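Local coordinates for protein iron-containing alcohol dehydrogenase (Ralstonia eutropha, PDB 3JZD) that probably reduces maleylacetate to 3-oxoadipate with NADH or NADPH in the breakdown of aromatic compounds, working as a homodimer that binds NAD, at residues A29-L34 / C92-G97; L104-A109 / V148-V153. One frame throughout, in Å; residues are numbered along the deposited sequence.

Contact 1: A29-L34 / C92-G97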
ATOM      1  N   ALA A  29     -24.373   4.119  -4.250  1.00 15.04           N
ATOM      2  CA  ALA A  29     -23.481   4.026  -5.423  1.00 16.75           C
ATOM      3  C   ALA A  29     -22.486   2.854  -5.238  1.00 17.23           C
ATOM      4  O   ALA A  29     -22.192   2.156  -6.187  1.00 16.40           O
ATOM      5  CB  ALA A  29     -22.707   5.359  -5.689  1.00 13.13           C
ATOM      6  N   GLU A  30     -22.013   2.631  -4.008  1.00 16.75           N
ATOM      7  CA  GLU A  30     -21.060   1.526  -3.743  1.00 16.90           C
ATOM      8  C   GLU A  30     -21.683   0.141  -3.783  1.00 17.51           C
ATOM      9  O   GLU A  30     -21.075  -0.827  -4.260  1.00 19.21           O
ATOM     10  CB  GLU A  30     -20.317   1.782  -2.430  1.00 16.37           C
ATOM     11  CG  GLU A  30     -19.417   2.996  -2.525  1.00 19.80           C
ATOM     12  CD  GLU A  30     -18.353   2.859  -3.647  1.00 17.87           C
ATOM     13  OE1 GLU A  30     -17.878   1.735  -3.923  1.00 16.88           O
ATOM     14  OE2 GLU A  30     -17.987   3.881  -4.225  1.00 17.85           O
ATOM     15  N   VAL A  31     -22.899   0.033  -3.281  1.00 17.41           N
ATOM     16  CA  VAL A  31     -23.675  -1.207  -3.403  1.00 16.46           C
ATOM     17  C   VAL A  31     -23.974  -1.498  -4.895  1.00 18.46           C
ATOM     18  O   VAL A  31     -23.791  -2.641  -5.354  1.00 17.65           O
ATOM     19  CB  VAL A  31     -24.970  -1.121  -2.545  1.00 15.91           C
ATOM     20  CG1 VAL A  31     -25.961  -2.230  -2.872  1.00 21.24           C
ATOM     21  CG2 VAL A  31     -24.586  -1.158  -1.026  1.00 15.51           C
ATOM     22  N   GLU A  32     -24.411  -0.470  -5.640  1.00 19.04           N
ATOM     23  CA  GLU A  32     -24.728  -0.612  -7.073  1.00 21.42           C
ATOM     24  C   GLU A  32     -23.481  -1.061  -7.819  1.00 20.74           C
ATOM     25  O   GLU A  32     -23.566  -1.877  -8.693  1.00 20.69           O
ATOM     26  CB  GLU A  32     -25.266   0.712  -7.686  1.00 22.46           C
ATOM     27  CG  GLU A  32     -26.688   1.148  -7.213  1.00 28.53           C
ATOM     28  CD  GLU A  32     -27.076   2.629  -7.505  1.00 38.65           C
ATOM     29  OE1 GLU A  32     -26.215   3.543  -7.637  1.00 39.58           O
ATOM     30  OE2 GLU A  32     -28.293   2.877  -7.564  1.00 41.82           O
ATOM     31  N   ARG A  33     -22.319  -0.556  -7.422  1.00 20.92           N
ATOM     32  CA  ARG A  33     -21.048  -0.883  -8.076  1.00 21.88           C
ATOM     33  C   ARG A  33     -20.714  -2.363  -7.929  1.00 21.80           C
ATOM     34  O   ARG A  33     -20.157  -2.973  -8.811  1.00 21.72           O
ATOM     35  CB  ARG A  33     -19.960   0.007  -7.475  1.00 22.34           C
ATOM     36  CG  ARG A  33     -18.677   0.062  -8.226  1.00 26.31           C
ATOM     37  CD  ARG A  33     -17.743   1.140  -7.653  1.00 30.08           C
ATOM     38  NE  ARG A  33     -16.550   1.247  -8.511  1.00 41.37           N
ATOM     39  CZ  ARG A  33     -15.528   0.373  -8.504  1.00 44.14           C
ATOM     40  NH1 ARG A  33     -15.524  -0.664  -7.670  1.00 43.76           N
ATOM     41  NH2 ARG A  33     -14.494   0.530  -9.330  1.00 44.54           N
ATOM     42  N   LEU A  34     -21.075  -2.943  -6.794  1.00 22.50           N
ATOM     43  CA  LEU A  34     -20.888  -4.354  -6.548  1.00 22.50           C
ATOM     44  C   LEU A  34     -21.925  -5.180  -7.324  1.00 23.03           C
ATOM     45  O   LEU A  34     -21.854  -6.392  -7.343  1.00 23.53           O
ATOM     46  CB  LEU A  34     -21.032  -4.635  -5.045  1.00 20.83           C
ATOM     47  CG  LEU A  34     -19.897  -4.110  -4.186  1.00 23.79           C
ATOM     48  CD1 LEU A  34     -20.227  -4.226  -2.722  1.00 18.27           C
ATOM     49  CD2 LEU A  34     -18.606  -4.868  -4.543  1.00 21.21           C
ATOM     50  N   CYS A  92     -25.925  -8.558  -0.275  1.00 22.34           N
ATOM     51  CA  CYS A  92     -24.916  -7.657   0.204  1.00 18.69           C
ATOM     52  C   CYS A  92     -25.217  -7.312   1.650  1.00 19.34           C
ATOM     53  O   CYS A  92     -26.391  -7.235   2.056  1.00 18.64           O
ATOM     54  CB  CYS A  92     -25.002  -6.388  -0.614  1.00 20.79           C
ATOM     55  SG  CYS A  92     -23.788  -5.189  -0.142  1.00 27.48           S
ATOM     56  N   ALA A  93     -24.164  -7.133   2.437  1.00 19.10           N
ATOM     57  CA  ALA A  93     -24.282  -6.749   3.831  1.00 19.16           C
ATOM     58  C   ALA A  93     -23.538  -5.427   3.991  1.00 19.82           C
ATOM     59  O   ALA A  93     -22.397  -5.314   3.521  1.00 20.99           O
ATOM     60  CB  ALA A  93     -23.660  -7.793   4.699  1.00 19.80           C
ATOM     61  N   VAL A  94     -24.182  -4.425   4.594  1.00 17.15           N
ATOM     62  CA  VAL A  94     -23.535  -3.147   4.864  1.00 16.78           C
ATOM     63  C   VAL A  94     -23.391  -3.013   6.389  1.00 18.17           C
ATOM     64  O   VAL A  94     -24.392  -2.855   7.121  1.00 18.56           O
ATOM     65  CB  VAL A  94     -24.323  -1.960   4.337  1.00 17.70           C
ATOM     66  CG1 VAL A  94     -23.527  -0.627   4.601  1.00 13.46           C
ATOM     67  CG2 VAL A  94     -24.673  -2.122   2.846  1.00 14.84           C
ATOM     68  N   ALA A  95     -22.146  -3.050   6.850  1.00 18.95           N
ATOM     69  CA  ALA A  95     -21.853  -3.019   8.263  1.00 19.79           C
ATOM     70  C   ALA A  95     -21.577  -1.606   8.683  1.00 19.14           C
ATOM     71  O   ALA A  95     -20.617  -1.005   8.213  1.00 19.77           O
ATOM     72  CB  ALA A  95     -20.671  -3.919   8.575  1.00 18.10           C
ATOM     73  N   VAL A  96     -22.429  -1.079   9.562  1.00 19.25           N
ATOM     74  CA  VAL A  96     -22.275   0.263  10.109  1.00 19.34           C
ATOM     75  C   VAL A  96     -22.018   0.150  11.598  1.00 20.03           C
ATOM     76  O   VAL A  96     -22.935  -0.074  12.392  1.00 16.24           O
ATOM     77  CB  VAL A  96     -23.523   1.126   9.922  1.00 21.97           C
ATOM     78  CG1 VAL A  96     -23.133   2.625  10.154  1.00 18.53           C
ATOM     79  CG2 VAL A  96     -24.111   0.910   8.531  1.00 25.09           C
ATOM     80  N   GLY A  97     -20.765   0.322  11.982  1.00 19.71           N
ATOM     81  CA  GLY A  97     -20.375   0.230  13.376  1.00 20.98           C
ATOM     82  C   GLY A  97     -18.885  -0.004  13.531  1.00 22.29           C
ATOM     83  O   GLY A  97     -18.106   0.252  12.614  1.00 20.75           O
TER
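Val31, on helix 27-33, touches strand 92-97 through a single methyl group. Its CG2 lies 4.2 Å from the sulfur SG of Cys92 and 4.0 Å from CG2 of Val94, so one branch rests against two residues that are two apart on the strand and therefore on the same face of the sheet. The intervening Ala93 turns its CB from the helix. The two valines cross at about a right angle, and both present the methyl that stands beside the backbone N; with CG1 anti to that N in each (chi1 167° in Val31 and -177° in Val94), CG2 is the branch left to meet the partner. Cys92 points its CB toward the helix. Leu34 flanks this patch more loosely, its CD1 4.5 Å from SG of Cys92.

Beyond this first shell, small Ala39 of the neighbouring strand 39-42 touches Val31, Cys92 and Val94 alike, while Leu58 and Ile54 of helix 48-58 pack on Val31 and Val94 respectively. The strand itself is fixed by backbone hydrogen bonds, Cys92 and Val94 to strand 39-42 and Ala93 to Val117 of strand 116-120. On the helix, Glu30 forms a salt bridge with Arg16, and Arg33 another with Glu11 of the second subunit.

Such a helix layered on a parallel sheet through small apolar side chains is characteristic of the Rossmann-like alpha/beta domain with which iron-containing alcohol dehydrogenases bind NAD. Beta-branching suits Val94 to its strand, the short, stiff side chain of Val31 gives a compact apolar surface facing the sheet, and Cys92 acts as a small apolar group. With three buried side chains meeting by methyl and sulfur alone, the contact depends on dispersion forces and exclusion of water, while the charges of Glu30 and Arg33 are paired elsewhere.

Contact 2: L104-A109 / V148-V153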
ATOM      1  N   LEU A 104     -19.898  -9.309  12.574  1.00 17.75           N
ATOM      2  CA  LEU A 104     -21.170  -9.955  12.180  1.00 18.59           C
ATOM      3  C   LEU A 104     -21.253 -10.040  10.630  1.00 19.13           C
ATOM      4  O   LEU A 104     -21.676 -11.055  10.049  1.00 20.72           O
ATOM      5  CB  LEU A 104     -22.365  -9.144  12.720  1.00 17.23           C
ATOM      6  CG  LEU A 104     -23.755  -9.723  12.504  1.00 21.30           C
ATOM      7  CD1 LEU A 104     -23.757 -11.142  13.101  1.00 21.63           C
ATOM      8  CD2 LEU A 104     -24.870  -8.829  13.107  1.00 18.57           C
ATOM      9  N   GLY A 105     -20.850  -8.968   9.961  1.00 19.23           N
ATOM     10  CA  GLY A 105     -20.833  -8.957   8.485  1.00 18.22           C
ATOM     11  C   GLY A 105     -19.913 -10.055   7.967  1.00 17.98           C
ATOM     12  O   GLY A 105     -20.275 -10.785   7.031  1.00 17.28           O
ATOM     13  N   LYS A 106     -18.745 -10.185   8.603  1.00 18.53           N
ATOM     14  CA  LYS A 106     -17.753 -11.202   8.241  1.00 20.58           C
ATOM     15  C   LYS A 106     -18.334 -12.594   8.411  1.00 22.08           C
ATOM     16  O   LYS A 106     -18.051 -13.460   7.597  1.00 21.85           O
ATOM     17  CB  LYS A 106     -16.461 -11.079   9.069  1.00 20.33           C
ATOM     18  CG  LYS A 106     -15.613  -9.863   8.714  1.00 20.19           C
ATOM     19  CD  LYS A 106     -14.273  -9.849   9.442  1.00 19.55           C
ATOM     20  CE  LYS A 106     -13.295  -8.829   8.881  1.00 21.88           C
ATOM     21  NZ  LYS A 106     -11.957  -8.890   9.576  1.00 18.72           N
ATOM     22  N   ALA A 107     -19.127 -12.794   9.471  1.00 22.44           N
ATOM     23  CA  ALA A 107     -19.730 -14.095   9.747  1.00 21.89           C
ATOM     24  C   ALA A 107     -20.741 -14.415   8.683  1.00 22.59           C
ATOM     25  O   ALA A 107     -20.809 -15.529   8.226  1.00 23.49           O
ATOM     26  CB  ALA A 107     -20.387 -14.118  11.142  1.00 20.73           C
ATOM     27  N   ILE A 108     -21.551 -13.434   8.289  1.00 23.87           N
ATOM     28  CA  ILE A 108     -22.551 -13.666   7.230  1.00 23.96           C
ATOM     29  C   ILE A 108     -21.839 -14.022   5.918  1.00 23.97           C
ATOM     30  O   ILE A 108     -22.278 -14.908   5.187  1.00 26.11           O
ATOM     31  CB  ILE A 108     -23.469 -12.423   7.031  1.00 24.27           C
ATOM     32  CG1 ILE A 108     -24.297 -12.165   8.288  1.00 21.63           C
ATOM     33  CG2 ILE A 108     -24.403 -12.566   5.813  1.00 17.55           C
ATOM     34  CD1 ILE A 108     -25.006 -10.844   8.246  1.00 14.18           C
ATOM     35  N   ALA A 109     -20.741 -13.338   5.638  1.00 22.73           N
ATOM     36  CA  ALA A 109     -19.994 -13.525   4.404  1.00 23.19           C
ATOM     37  C   ALA A 109     -19.323 -14.869   4.422  1.00 23.44           C
ATOM     38  O   ALA A 109     -19.217 -15.495   3.380  1.00 22.25           O
ATOM     39  CB  ALA A 109     -18.975 -12.436   4.196  1.00 22.55           C
ATOM     40  N   VAL A 148     -14.150 -13.167   3.800  1.00 23.85           N
ATOM     41  CA  VAL A 148     -14.664 -12.247   4.826  1.00 22.30           C
ATOM     42  C   VAL A 148     -14.131 -10.823   4.719  1.00 21.70           C
ATOM     43  O   VAL A 148     -14.635  -9.942   5.378  1.00 20.24           O
ATOM     44  CB  VAL A 148     -14.456 -12.797   6.268  1.00 21.52           C
ATOM     45  CG1 VAL A 148     -14.954 -14.251   6.322  1.00 18.21           C
ATOM     46  CG2 VAL A 148     -12.985 -12.703   6.727  1.00 21.70           C
ATOM     47  N   LEU A 149     -13.077 -10.624   3.929  1.00 22.41           N
ATOM     48  CA  LEU A 149     -12.521  -9.314   3.674  1.00 21.63           C
ATOM     49  C   LEU A 149     -13.581  -8.419   2.962  1.00 20.19           C
ATOM     50  O   LEU A 149     -14.070  -8.756   1.886  1.00 19.62           O
ATOM     51  CB  LEU A 149     -11.245  -9.455   2.825  1.00 22.74           C
ATOM     52  CG  LEU A 149     -10.354  -8.225   2.666  1.00 26.38           C
ATOM     53  CD1 LEU A 149      -9.756  -7.794   4.020  1.00 16.19           C
ATOM     54  CD2 LEU A 149      -9.261  -8.483   1.616  1.00 22.67           C
ATOM     55  N   PRO A 150     -13.988  -7.303   3.589  1.00 16.87           N
ATOM     56  CA  PRO A 150     -14.926  -6.399   2.924  1.00 15.94           C
ATOM     57  C   PRO A 150     -14.463  -5.930   1.553  1.00 15.82           C
ATOM     58  O   PRO A 150     -13.279  -5.661   1.358  1.00 16.98           O
ATOM     59  CB  PRO A 150     -15.010  -5.222   3.902  1.00 14.93           C
ATOM     60  CG  PRO A 150     -14.839  -5.882   5.260  1.00 16.42           C
ATOM     61  CD  PRO A 150     -13.736  -6.891   4.979  1.00 18.07           C
ATOM     62  N   ARG A 151     -15.366  -5.888   0.588  1.00 16.19           N
ATOM     63  CA  ARG A 151     -14.997  -5.465  -0.767  1.00 16.02           C
ATOM     64  C   ARG A 151     -14.733  -3.974  -0.806  1.00 16.19           C
ATOM     65  O   ARG A 151     -13.893  -3.522  -1.571  1.00 14.87           O
ATOM     66  CB  ARG A 151     -16.135  -5.713  -1.739  1.00 17.10           C
ATOM     67  CG  ARG A 151     -16.602  -7.133  -1.843  1.00 26.72           C
ATOM     68  CD  ARG A 151     -15.579  -8.096  -2.430  1.00 27.35           C
ATOM     69  NE  ARG A 151     -16.060  -9.416  -2.061  1.00 35.78           N
ATOM     70  CZ  ARG A 151     -16.982 -10.128  -2.724  1.00 36.89           C
ATOM     71  NH1 ARG A 151     -17.506  -9.698  -3.868  1.00 37.89           N
ATOM     72  NH2 ARG A 151     -17.382 -11.300  -2.238  1.00 36.85           N
ATOM     73  N   THR A 152     -15.510  -3.212  -0.022  1.00 14.64           N
ATOM     74  CA  THR A 152     -15.415  -1.779   0.016  1.00 15.67           C
ATOM     75  C   THR A 152     -15.567  -1.283   1.421  1.00 15.73           C
ATOM     76  O   THR A 152     -16.378  -1.794   2.187  1.00 17.32           O
ATOM     77  CB  THR A 152     -16.492  -1.165  -0.895  1.00 16.95           C
ATOM     78  OG1 THR A 152     -16.315  -1.703  -2.216  1.00 20.88           O
ATOM     79  CG2 THR A 152     -16.449   0.411  -0.924  1.00 13.75           C
ATOM     80  N   VAL A 153     -14.755  -0.293   1.756  1.00 16.46           N
ATOM     81  CA  VAL A 153     -14.778   0.357   3.048  1.00 15.73           C
ATOM     82  C   VAL A 153     -15.065   1.830   2.743  1.00 16.19           C
ATOM     83  O   VAL A 153     -14.511   2.391   1.806  1.00 16.08           O
ATOM     84  CB  VAL A 153     -13.443   0.242   3.718  1.00 18.11           C
ATOM     85  CG1 VAL A 153     -13.454   0.940   5.061  1.00 13.50           C
ATOM     86  CG2 VAL A 153     -13.010  -1.259   3.840  1.00  9.17           C
TER
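Lys106 and Val148 meet with their side chains crossed at about a right angle, the extended lysine chain running past the valine and over its carbonyl oxygen. Their CB atoms are 3.8 Å apart. Further out, Lys106 CG comes within 3.5 Å of Val148 O, and Lys106 CD lies 4.1 Å from Val148 CG2. The two valine methyls divide the work: CG2 goes to the lysine chain, whereas CG1 sits 3.4 Å from the backbone O of Lys106. With chi1 at -49°, Val148 places CG2 between its own N and carbonyl carbon, which brings that methyl to the lysine. Ala109, one turn further along the helix, lets the loop come close; its CB is 4.4 Å from Val148 CA. Pro150 adds its ring carbon CD, 4.4 Å from Lys106 CE.

Lysine suits this buried place because its long methylene chain packs on apolar neighbours while its amino group reaches polar ones. There NZ is gripped by three hydrogen bonds, to the carbonyl oxygens of Ser126, Thr129 and Val131, and the residue touches the bound NAD, so it belongs to the cofactor pocket.

The contact thus joins helix 99-112 to the loop leading into strand 152-155. Ala109 and Pro150 also touch strand 116-120, while Leu104, Ala107 and Ile108 face helix 75-88.

The centres of the two contacts lie about 10 Å apart; both reach the same parallel six-stranded sheet, and both lie in the N-terminal, NAD-binding part of the protein. They come in series: contact 1 closes with strand 92-97, and helix 99-112, which carries the first half of contact 2, follows directly. Strand 116-120 lies between strands 92-97 and 152-155 in the sheet. The contacts also touch each other, Glu30 OE1 lying 3.6 Å from Thr152 CG2 and Leu34 CD2 3.8 Å from Arg151 CB. Contact 1 packs a helix on the sheet away from the cofactor, whereas contact 2 reaches the NAD pocket itself.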